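Local coordinates for protein putative sarcosine dimethylglycine methyltransferase (Galdieria sulphuraria, PDB 2O57) that probably transfers methyl groups from S-adenosylmethionine to sarcosine and dimethylglycine, at residues W40-K51 against I59-W69; F153-L161 against V182-K190. All coordinates share one frame; numbering follows the deposited sequence.

In the fold
Contacts 1 and 2 follow in series along the chain, with no overlap, and their centres lie about 15 Å apart. They nevertheless touch: Asp67 OD1 is 2.9 Å from Gln157 NE2, a probable hydrogen bond, and Val47 N is 3.1 Å from Asp158 OD2, probably another. Contact 2 is the more central, its centre about 6 Å from that of the chain, against about 12 Å for contact 1. Both reach the glycine-rich turn after strand 85-89, Asp44 by bonds to Tyr93 N and Gly95 N, Ala159 by packing; in this family that turn usually lies at the S-adenosylmethionine site.

Contact 1 (W40-K51 against I59-W69)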
loop_
_atom_site.group_PDB
_atom_site.type_symbol
_atom_site.label_atom_id
_atom_site.label_comp_id
_atom_site.label_asym_id
_atom_site.label_seq_id
_atom_site.Cartn_x
_atom_site.Cartn_y
_atom_site.Cartn_z
ATOM N N TRP A 40 16.390 -19.182 -8.731
ATOM C CA TRP A 40 16.685 -18.172 -7.706
ATOM C C TRP A 40 17.293 -18.741 -6.406
ATOM O O TRP A 40 17.534 -17.990 -5.439
ATOM C CB TRP A 40 15.412 -17.364 -7.401
ATOM C CG TRP A 40 14.939 -16.584 -8.630
ATOM C CD1 TRP A 40 15.511 -15.466 -9.159
ATOM C CD2 TRP A 40 13.821 -16.900 -9.463
ATOM N NE1 TRP A 40 14.822 -15.060 -10.284
ATOM C CE2 TRP A 40 13.768 -15.919 -10.482
ATOM C CE3 TRP A 40 12.836 -17.911 -9.435
ATOM C CZ2 TRP A 40 12.780 -15.928 -11.473
ATOM C CZ3 TRP A 40 11.849 -17.925 -10.444
ATOM C CH2 TRP A 40 11.822 -16.935 -11.432
ATOM N N GLY A 41 17.544 -20.064 -6.376
ATOM C CA GLY A 41 18.268 -20.669 -5.245
ATOM C C GLY A 41 17.581 -20.415 -3.905
ATOM O O GLY A 41 16.338 -20.400 -3.782
ATOM N N GLY A 42 18.382 -20.222 -2.880
ATOM C CA GLY A 42 17.852 -20.127 -1.537
ATOM C C GLY A 42 17.468 -18.740 -1.119
ATOM O O GLY A 42 17.179 -18.509 0.054
ATOM N N GLU A 43 17.465 -17.798 -2.063
ATOM C CA GLU A 43 17.063 -16.425 -1.737
ATOM C C GLU A 43 15.645 -16.274 -2.267
ATOM O O GLU A 43 15.429 -16.022 -3.475
ATOM C CB GLU A 43 18.011 -15.402 -2.347
ATOM C CG GLU A 43 17.727 -13.980 -1.901
ATOM C CD GLU A 43 18.490 -12.921 -2.722
ATOM O OE1 GLU A 43 19.433 -13.295 -3.443
ATOM O OE2 GLU A 43 18.115 -11.719 -2.669
ATOM N N ASP A 44 14.689 -16.462 -1.358
ATOM C CA ASP A 44 13.288 -16.682 -1.721
ATOM C C ASP A 44 12.677 -15.531 -2.508
ATOM O O ASP A 44 12.915 -14.371 -2.174
ATOM C CB ASP A 44 12.456 -16.910 -0.473
ATOM C CG ASP A 44 12.944 -18.079 0.339
ATOM O OD1 ASP A 44 12.349 -19.165 0.251
ATOM O OD2 ASP A 44 13.921 -17.914 1.055
ATOM N N ILE A 45 11.895 -15.905 -3.515
ATOM C CA ILE A 45 11.043 -15.030 -4.335
ATOM C C ILE A 45 9.593 -14.961 -3.835
ATOM O O ILE A 45 8.942 -15.997 -3.567
ATOM C CB ILE A 45 11.034 -15.557 -5.817
ATOM C CG1 ILE A 45 12.454 -15.586 -6.387
ATOM C CG2 ILE A 45 10.026 -14.756 -6.748
ATOM C CD1 ILE A 45 13.147 -14.169 -6.504
ATOM N N HIS A 46 9.052 -13.745 -3.807
ATOM C CA HIS A 46 7.639 -13.535 -3.538
ATOM C C HIS A 46 7.153 -12.507 -4.556
ATOM O O HIS A 46 7.966 -12.007 -5.353
ATOM C CB HIS A 46 7.392 -13.020 -2.101
ATOM C CG HIS A 46 8.023 -13.885 -1.048
ATOM N ND1 HIS A 46 9.299 -13.661 -0.580
ATOM C CD2 HIS A 46 7.585 -15.011 -0.437
ATOM C CE1 HIS A 46 9.609 -14.590 0.311
ATOM N NE2 HIS A 46 8.586 -15.428 0.415
ATOM N N VAL A 47 5.852 -12.213 -4.533
ATOM C CA VAL A 47 5.279 -11.288 -5.522
ATOM C C VAL A 47 6.056 -9.977 -5.490
ATOM O O VAL A 47 6.262 -9.434 -4.442
ATOM C CB VAL A 47 3.780 -11.098 -5.350
ATOM C CG1 VAL A 47 3.221 -10.125 -6.392
ATOM C CG2 VAL A 47 3.046 -12.484 -5.487
ATOM N N GLY A 48 6.512 -9.522 -6.657
ATOM C CA GLY A 48 7.415 -8.398 -6.772
ATOM C C GLY A 48 6.735 -7.049 -6.980
ATOM O O GLY A 48 5.562 -6.982 -7.352
ATOM N N LEU A 49 7.505 -5.991 -6.748
ATOM C CA LEU A 49 7.124 -4.637 -7.143
ATOM C C LEU A 49 7.926 -4.321 -8.434
ATOM O O LEU A 49 9.152 -4.196 -8.400
ATOM C CB LEU A 49 7.410 -3.637 -6.003
ATOM C CG LEU A 49 6.642 -3.770 -4.664
ATOM C CD1 LEU A 49 7.180 -2.678 -3.689
ATOM C CD2 LEU A 49 5.112 -3.650 -4.918
ATOM N N TYR A 50 7.229 -4.255 -9.571
ATOM C CA TYR A 50 7.862 -4.152 -10.910
ATOM C C TYR A 50 7.959 -2.715 -11.458
ATOM O O TYR A 50 7.078 -1.889 -11.229
ATOM C CB TYR A 50 7.159 -5.061 -11.932
ATOM C CG TYR A 50 7.415 -6.514 -11.591
ATOM C CD1 TYR A 50 8.524 -7.189 -12.143
ATOM C CD2 TYR A 50 6.575 -7.201 -10.707
ATOM C CE1 TYR A 50 8.810 -8.527 -11.827
ATOM C CE2 TYR A 50 6.865 -8.558 -10.350
ATOM C CZ TYR A 50 7.967 -9.210 -10.923
ATOM O OH TYR A 50 8.232 -10.515 -10.558
ATOM N N LYS A 51 9.056 -2.424 -12.150
ATOM C CA LYS A 51 9.306 -1.097 -12.728
ATOM C C LYS A 51 9.007 -1.220 -14.222
ATOM O O LYS A 51 9.471 -2.162 -14.846
ATOM C CB LYS A 51 10.783 -0.748 -12.528
ATOM C CG LYS A 51 11.252 0.551 -13.154
ATOM C CD LYS A 51 12.708 0.847 -12.701
ATOM C CE LYS A 51 13.303 2.074 -13.435
ATOM N NZ LYS A 51 14.679 2.461 -12.895
ATOM N N ILE A 59 12.725 -10.414 -12.116
ATOM C CA ILE A 59 11.943 -10.916 -10.997
ATOM C C ILE A 59 12.736 -10.766 -9.670
ATOM O O ILE A 59 12.194 -10.340 -8.672
ATOM C CB ILE A 59 11.534 -12.381 -11.271
ATOM C CG1 ILE A 59 10.556 -12.425 -12.460
ATOM C CG2 ILE A 59 11.015 -13.079 -9.987
ATOM C CD1 ILE A 59 10.100 -13.824 -12.860
ATOM N N ARG A 60 14.018 -11.125 -9.677
ATOM C CA ARG A 60 14.886 -10.945 -8.506
ATOM C C ARG A 60 14.809 -9.503 -7.969
ATOM O O ARG A 60 14.582 -9.276 -6.780
ATOM C CB ARG A 60 16.359 -11.270 -8.879
ATOM C CG ARG A 60 17.404 -10.876 -7.836
ATOM C CD ARG A 60 17.296 -11.707 -6.567
ATOM N NE ARG A 60 17.815 -13.059 -6.751
ATOM C CZ ARG A 60 17.386 -14.141 -6.102
ATOM N NH1 ARG A 60 16.389 -14.047 -5.209
ATOM N NH2 ARG A 60 17.963 -15.325 -6.352
ATOM N N GLU A 61 15.027 -8.541 -8.857
ATOM C CA GLU A 61 15.008 -7.117 -8.485
ATOM C C GLU A 61 13.642 -6.733 -7.902
ATOM O O GLU A 61 13.577 -6.112 -6.857
ATOM C CB GLU A 61 15.314 -6.238 -9.712
ATOM C CG GLU A 61 16.779 -6.020 -9.998
ATOM C CD GLU A 61 17.460 -5.153 -8.910
ATOM O OE1 GLU A 61 17.618 -3.910 -9.106
ATOM O OE2 GLU A 61 17.802 -5.718 -7.847
ATOM N N ALA A 62 12.549 -7.089 -8.598
ATOM C CA ALA A 62 11.190 -6.795 -8.108
ATOM C C ALA A 62 10.874 -7.449 -6.742
ATOM O O ALA A 62 10.254 -6.832 -5.885
ATOM C CB ALA A 62 10.160 -7.232 -9.121
ATOM N N SER A 63 11.267 -8.712 -6.568
ATOM C CA SER A 63 11.039 -9.408 -5.300
ATOM C C SER A 63 11.847 -8.707 -4.165
ATOM O O SER A 63 11.343 -8.581 -3.052
ATOM C CB SER A 63 11.387 -10.895 -5.420
ATOM O OG SER A 63 11.145 -11.558 -4.212
ATOM N N LEU A 64 13.070 -8.263 -4.438
ATOM C CA LEU A 64 13.827 -7.423 -3.475
ATOM C C LEU A 64 13.181 -6.088 -3.171
ATOM O O LEU A 64 13.221 -5.640 -2.023
ATOM C CB LEU A 64 15.269 -7.147 -3.940
ATOM C CG LEU A 64 16.191 -8.335 -3.848
ATOM C CD1 LEU A 64 17.397 -8.077 -4.741
ATOM C CD2 LEU A 64 16.602 -8.579 -2.372
ATOM N N ARG A 65 12.562 -5.459 -4.175
ATOM C CA ARG A 65 11.789 -4.197 -3.934
ATOM C C ARG A 65 10.648 -4.465 -2.936
ATOM O O ARG A 65 10.439 -3.699 -1.985
ATOM C CB ARG A 65 11.223 -3.617 -5.212
ATOM C CG ARG A 65 12.289 -3.067 -6.185
ATOM C CD ARG A 65 11.697 -2.218 -7.313
ATOM N NE ARG A 65 12.628 -2.164 -8.429
ATOM C CZ ARG A 65 12.518 -2.877 -9.552
ATOM N NH1 ARG A 65 11.466 -3.651 -9.776
ATOM N NH2 ARG A 65 13.458 -2.776 -10.494
ATOM N N THR A 66 9.951 -5.598 -3.115
ATOM C CA THR A 66 8.916 -6.000 -2.159
ATOM C C THR A 66 9.493 -6.141 -0.747
ATOM O O THR A 66 8.896 -5.648 0.219
ATOM C CB THR A 66 8.266 -7.325 -2.582
ATOM O OG1 THR A 66 7.375 -7.061 -3.641
ATOM C CG2 THR A 66 7.476 -8.005 -1.405
ATOM N N ASP A 67 10.649 -6.813 -0.614
ATOM C CA ASP A 67 11.252 -7.033 0.711
ATOM C C ASP A 67 11.668 -5.704 1.385
ATOM O O ASP A 67 11.409 -5.495 2.571
ATOM C CB ASP A 67 12.489 -7.936 0.602
ATOM C CG ASP A 67 12.155 -9.292 0.089
ATOM O OD1 ASP A 67 10.963 -9.678 0.170
ATOM O OD2 ASP A 67 13.088 -9.971 -0.405
ATOM N N GLU A 68 12.274 -4.809 0.603
ATOM C CA GLU A 68 12.638 -3.452 1.067
ATOM C C GLU A 68 11.395 -2.673 1.470
ATOM O O GLU A 68 11.397 -2.005 2.501
ATOM C CB GLU A 68 13.384 -2.663 -0.017
ATOM C CG GLU A 68 14.793 -3.191 -0.332
ATOM C CD GLU A 68 15.830 -2.913 0.753
ATOM O OE1 GLU A 68 15.561 -2.122 1.693
ATOM O OE2 GLU A 68 16.947 -3.474 0.641
ATOM N N TRP A 69 10.348 -2.735 0.641
ATOM C CA TRP A 69 9.085 -2.008 0.930
ATOM C C TRP A 69 8.455 -2.534 2.229
ATOM O O TRP A 69 8.124 -1.755 3.123
ATOM C CB TRP A 69 8.060 -2.118 -0.241
ATOM C CG TRP A 69 6.639 -1.785 0.187
ATOM C CD1 TRP A 69 6.169 -0.558 0.608
ATOM C CD2 TRP A 69 5.521 -2.694 0.272
ATOM N NE1 TRP A 69 4.835 -0.662 0.951
ATOM C CE2 TRP A 69 4.411 -1.949 0.740
ATOM C CE3 TRP A 69 5.354 -4.061 -0.014
ATOM C CZ2 TRP A 69 3.160 -2.523 0.938
ATOM C CZ3 TRP A 69 4.101 -4.646 0.188
ATOM C CH2 TRP A 69 3.010 -3.868 0.660
HETATM O O HOH W 1 15.534 -12.638 -11.928
HETATM O O HOH W 2 15.435 -11.661 -4.001
HETATM O O HOH W 3 13.086 -11.686 -2.503
HETATM O O HOH W 4 9.915 -11.052 -1.623
#
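Arg60 reaches from helix 59-76 into the turn at Trp40-Glu43, and its guanidinium is held on both faces and at its edge. Beyond CB, CG stands anti to the backbone N (chi1 169°), and bends at the next two torsions bring the end of the chain to the turn. CD and NE pass beside the Glu43 carboxylate, which stacks almost flat on the guanidinium with Glu43 OE1 3.6 Å from Arg60 NH1; this salt bridge is one of charge alone, no N-H pointing at the oxygen. Trp40 CD1 lies over the opposite face, the indole nearly perpendicular to the guanidinium. In the plane, Arg60 NH2 donates to Trp40 O (2.8 Å) and NH1 to Glu43 O (2.8 Å), while a water joins NH1 to Glu43 OE2. Ala62 CB sits over the centre of the Tyr50 ring, 3.3 Å from the centroid, a CH-pi contact. Thr66 OG1 donates to Val47 O on a lone pair (2.7 Å), and Arg65 NH1 to Leu49 O in the carbonyl plane (2.7 Å). The loop runs between helices 27-40 and 59-76, with strand 284-293 and helix 235-251 against it and Met76 of the second subunit packing on Leu49, Lys51 and Arg65.

Contact 2 (F153-L161 against V182-K190); sequences FIWSQDAFL and VMAITDPMK
Ile154 and Met183, paired on neighbouring parallel strands, set their side chains on the same face of the sheet, Ile154 CG2 resting 3.7 Å from SE of the selenomethionine Met183. Phe160, beyond the end of its strand, comes back under that face from the opposite direction: its CZ lies 4.1 Å from Met183 SE, an oblique Met-aromatic contact, and 4.0 Å from Ile185 CG2, the isoleucine crossing the phenylalanine at about a right angle. Helix 166-176 closes over this group through Phe170 and Cys173. On the other face Gln157 and Thr186 lie side by side and point the same way. Set between the backbone N and the carbonyl carbon (chi1 70°), Thr186 OG1 is turned to Asp158 OD1, donating to it at 2.8 Å from above the carboxylate plane; OD1 also accepts from Trp286 NE1. Asp187 OD1 takes Leu161 N at 2.8 Å on its syn lone pair, and OD2 is hydrogen-bonded to Tyr217 OH. With an alanine in place of Asp187, Leu161 N and Tyr217 OH would probably lose this shared partner and residues 159-161 be freer to move. Main-chain bonds such as Ala184 N to Ile154 O (2.8 Å) zip the strands together; a water links Phe160 N, Thr186 O and Ser156 OG, which also bonds Leu89 O. Apolar packing dominates the Ile154-Met183 face of this Rossmann-like sheet, under helix 166-176. Just past strand 153-157, Asp158 OD1 and Asp187 OD1 lie 5.0 Å apart and take separate donors, which probably eases their repulsion.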
loop_
_atom_site.group_PDB
_atom_site.type_symbol
_atom_site.label_atom_id
_atom_site.label_comp_id
_atom_site.label_asym_id
_atom_site.label_seq_id
_atom_site.Cartn_x
_atom_site.Cartn_y
_atom_site.Cartn_z
ATOM N N PHE A 153 7.498 -8.994 16.645
ATOM C CA PHE A 153 6.907 -8.870 15.312
ATOM C C PHE A 153 6.812 -10.224 14.599
ATOM O O PHE A 153 7.502 -11.199 14.955
ATOM C CB PHE A 153 7.665 -7.839 14.431
ATOM C CG PHE A 153 9.054 -8.267 14.043
ATOM C CD1 PHE A 153 9.279 -8.955 12.842
ATOM C CD2 PHE A 153 10.159 -7.960 14.862
ATOM C CE1 PHE A 153 10.595 -9.353 12.480
ATOM C CE2 PHE A 153 11.464 -8.341 14.507
ATOM C CZ PHE A 153 11.674 -9.039 13.299
ATOM N N ILE A 154 5.877 -10.276 13.660
ATOM C CA ILE A 154 5.664 -11.395 12.748
ATOM C C ILE A 154 5.750 -10.873 11.300
ATOM O O ILE A 154 5.195 -9.802 10.947
ATOM C CB ILE A 154 4.297 -12.099 12.951
ATOM C CG1 ILE A 154 4.235 -12.730 14.325
ATOM C CG2 ILE A 154 4.026 -13.170 11.815
ATOM C CD1 ILE A 154 2.799 -13.285 14.741
ATOM N N TRP A 155 6.410 -11.666 10.461
ATOM C CA TRP A 155 6.583 -11.379 9.045
ATOM C C TRP A 155 6.067 -12.606 8.337
ATOM O O TRP A 155 6.448 -13.750 8.706
ATOM C CB TRP A 155 8.079 -11.235 8.784
ATOM C CG TRP A 155 8.577 -11.137 7.329
ATOM C CD1 TRP A 155 8.789 -12.172 6.443
ATOM C CD2 TRP A 155 8.991 -9.943 6.652
ATOM N NE1 TRP A 155 9.321 -11.693 5.256
ATOM C CE2 TRP A 155 9.450 -10.328 5.354
ATOM C CE3 TRP A 155 9.037 -8.586 7.018
ATOM C CZ2 TRP A 155 9.941 -9.399 4.416
ATOM C CZ3 TRP A 155 9.520 -7.645 6.083
ATOM C CH2 TRP A 155 9.992 -8.070 4.801
ATOM N N SER A 156 5.199 -12.414 7.340
ATOM C CA SER A 156 4.734 -13.574 6.557
ATOM C C SER A 156 4.452 -13.150 5.117
ATOM O O SER A 156 3.534 -12.375 4.862
ATOM C CB SER A 156 3.475 -14.161 7.211
ATOM O OG SER A 156 3.067 -15.340 6.540
ATOM N N GLN A 157 5.197 -13.690 4.174
ATOM C CA GLN A 157 5.039 -13.313 2.767
ATOM C C GLN A 157 4.453 -14.458 1.955
ATOM O O GLN A 157 5.106 -15.513 1.778
ATOM C CB GLN A 157 6.384 -12.918 2.184
ATOM C CG GLN A 157 6.880 -11.568 2.669
ATOM C CD GLN A 157 8.273 -11.277 2.105
ATOM O OE1 GLN A 157 9.222 -12.024 2.334
ATOM N NE2 GLN A 157 8.389 -10.207 1.373
ATOM N N ASP A 158 3.207 -14.254 1.529
ATOM C CA ASP A 158 2.484 -15.138 0.586
ATOM C C ASP A 158 2.280 -16.554 1.123
ATOM O O ASP A 158 2.134 -17.492 0.360
ATOM C CB ASP A 158 3.208 -15.175 -0.777
ATOM C CG ASP A 158 3.366 -13.770 -1.394
ATOM O OD1 ASP A 158 2.698 -12.815 -0.910
ATOM O OD2 ASP A 158 4.136 -13.648 -2.366
ATOM N N ALA A 159 2.253 -16.690 2.438
ATOM C CA ALA A 159 2.108 -18.013 3.065
ATOM C C ALA A 159 0.676 -18.355 3.483
ATOM O O ALA A 159 0.321 -19.536 3.556
ATOM C CB ALA A 159 3.019 -18.096 4.270
ATOM N N PHE A 160 -0.113 -17.346 3.853
ATOM C CA PHE A 160 -1.471 -17.575 4.419
ATOM C C PHE A 160 -2.410 -18.136 3.336
ATOM O O PHE A 160 -3.369 -18.840 3.657
ATOM C CB PHE A 160 -2.066 -16.256 4.954
ATOM C CG PHE A 160 -1.539 -15.794 6.321
ATOM C CD1 PHE A 160 -0.316 -16.240 6.865
ATOM C CD2 PHE A 160 -2.301 -14.899 7.070
ATOM C CE1 PHE A 160 0.138 -15.768 8.117
ATOM C CE2 PHE A 160 -1.867 -14.432 8.305
ATOM C CZ PHE A 160 -0.632 -14.876 8.837
ATOM N N LEU A 161 -2.104 -17.846 2.064
ATOM C CA LEU A 161 -2.873 -18.339 0.906
ATOM C C LEU A 161 -3.280 -19.816 1.052
ATOM O O LEU A 161 -4.434 -20.171 0.795
ATOM C CB LEU A 161 -2.088 -18.134 -0.427
ATOM C CG LEU A 161 -2.669 -18.720 -1.736
ATOM C CD1 LEU A 161 -3.966 -18.043 -2.069
ATOM C CD2 LEU A 161 -1.720 -18.547 -2.904
ATOM N N VAL A 182 3.839 -6.162 16.278
ATOM C CA VAL A 182 3.316 -5.756 14.984
ATOM C C VAL A 182 3.461 -6.927 14.005
ATOM O O VAL A 182 4.495 -7.607 14.000
ATOM C CB VAL A 182 4.026 -4.459 14.454
ATOM C CG1 VAL A 182 3.599 -4.115 12.999
ATOM C CG2 VAL A 182 3.663 -3.255 15.339
HETATM N N MSE A 183 2.435 -7.164 13.191
HETATM C CA MSE A 183 2.557 -8.195 12.168
HETATM C C MSE A 183 2.468 -7.590 10.782
HETATM O O MSE A 183 1.513 -6.855 10.485
HETATM C CB MSE A 183 1.459 -9.242 12.322
HETATM C CG MSE A 183 1.450 -10.236 11.149
HETATM SE SE MSE A 183 0.572 -11.938 11.497
HETATM C CE MSE A 183 -1.214 -11.381 11.496
ATOM N N ALA A 184 3.409 -7.950 9.917
ATOM C CA ALA A 184 3.363 -7.531 8.514
ATOM C C ALA A 184 3.170 -8.767 7.631
ATOM O O ALA A 184 3.963 -9.718 7.696
ATOM C CB ALA A 184 4.646 -6.762 8.117
ATOM N N ILE A 185 2.115 -8.761 6.810
ATOM C CA ILE A 185 1.832 -9.896 5.914
ATOM C C ILE A 185 1.609 -9.439 4.498
ATOM O O ILE A 185 1.232 -8.263 4.250
ATOM C CB ILE A 185 0.610 -10.760 6.347
ATOM C CG1 ILE A 185 -0.730 -9.986 6.202
ATOM C CG2 ILE A 185 0.808 -11.268 7.759
ATOM C CD1 ILE A 185 -1.963 -10.905 6.345
ATOM N N THR A 186 1.876 -10.350 3.564
ATOM C CA THR A 186 1.482 -10.188 2.165
ATOM C C THR A 186 0.811 -11.509 1.745
ATOM O O THR A 186 1.119 -12.559 2.313
ATOM C CB THR A 186 2.672 -9.834 1.169
ATOM O OG1 THR A 186 3.587 -10.949 0.977
ATOM C CG2 THR A 186 3.394 -8.542 1.523
ATOM N N ASP A 187 -0.121 -11.460 0.793
ATOM C CA ASP A 187 -0.779 -12.684 0.341
ATOM C C ASP A 187 -1.455 -12.432 -0.987
ATOM O O ASP A 187 -2.188 -11.438 -1.148
ATOM C CB ASP A 187 -1.835 -13.090 1.388
ATOM C CG ASP A 187 -1.981 -14.622 1.550
ATOM O OD1 ASP A 187 -1.007 -15.363 1.320
ATOM O OD2 ASP A 187 -3.085 -15.056 1.953
ATOM N N PRO A 188 -1.274 -13.350 -1.943
ATOM C CA PRO A 188 -2.197 -13.301 -3.076
ATOM C C PRO A 188 -3.598 -13.525 -2.513
ATOM O O PRO A 188 -3.775 -14.305 -1.537
ATOM C CB PRO A 188 -1.785 -14.506 -3.921
ATOM C CG PRO A 188 -0.316 -14.801 -3.520
ATOM C CD PRO A 188 -0.312 -14.479 -2.030
HETATM N N MSE A 189 -4.584 -12.819 -3.060
HETATM C CA MSE A 189 -5.943 -12.865 -2.510
HETATM C C MSE A 189 -7.007 -12.596 -3.560
HETATM O O MSE A 189 -6.674 -12.288 -4.694
HETATM C CB MSE A 189 -6.118 -11.957 -1.268
HETATM C CG MSE A 189 -5.415 -10.631 -1.194
HETATM SE SE MSE A 189 -5.597 -9.855 0.678
HETATM C CE MSE A 189 -4.139 -10.287 1.618
ATOM N N LYS A 190 -8.271 -12.779 -3.189
ATOM C CA LYS A 190 -9.370 -12.309 -4.000
ATOM C C LYS A 190 -9.735 -10.893 -3.538
ATOM O O LYS A 190 -9.475 -10.496 -2.378
ATOM C CB LYS A 190 -10.583 -13.274 -3.946
ATOM C CG LYS A 190 -11.331 -13.336 -2.588
ATOM C CD LYS A 190 -12.536 -14.349 -2.603
ATOM C CE LYS A 190 -13.589 -13.937 -1.576
ATOM N NZ LYS A 190 -14.629 -15.001 -1.345
HETATM O O HOH W 5 1.365 -14.696 4.233
#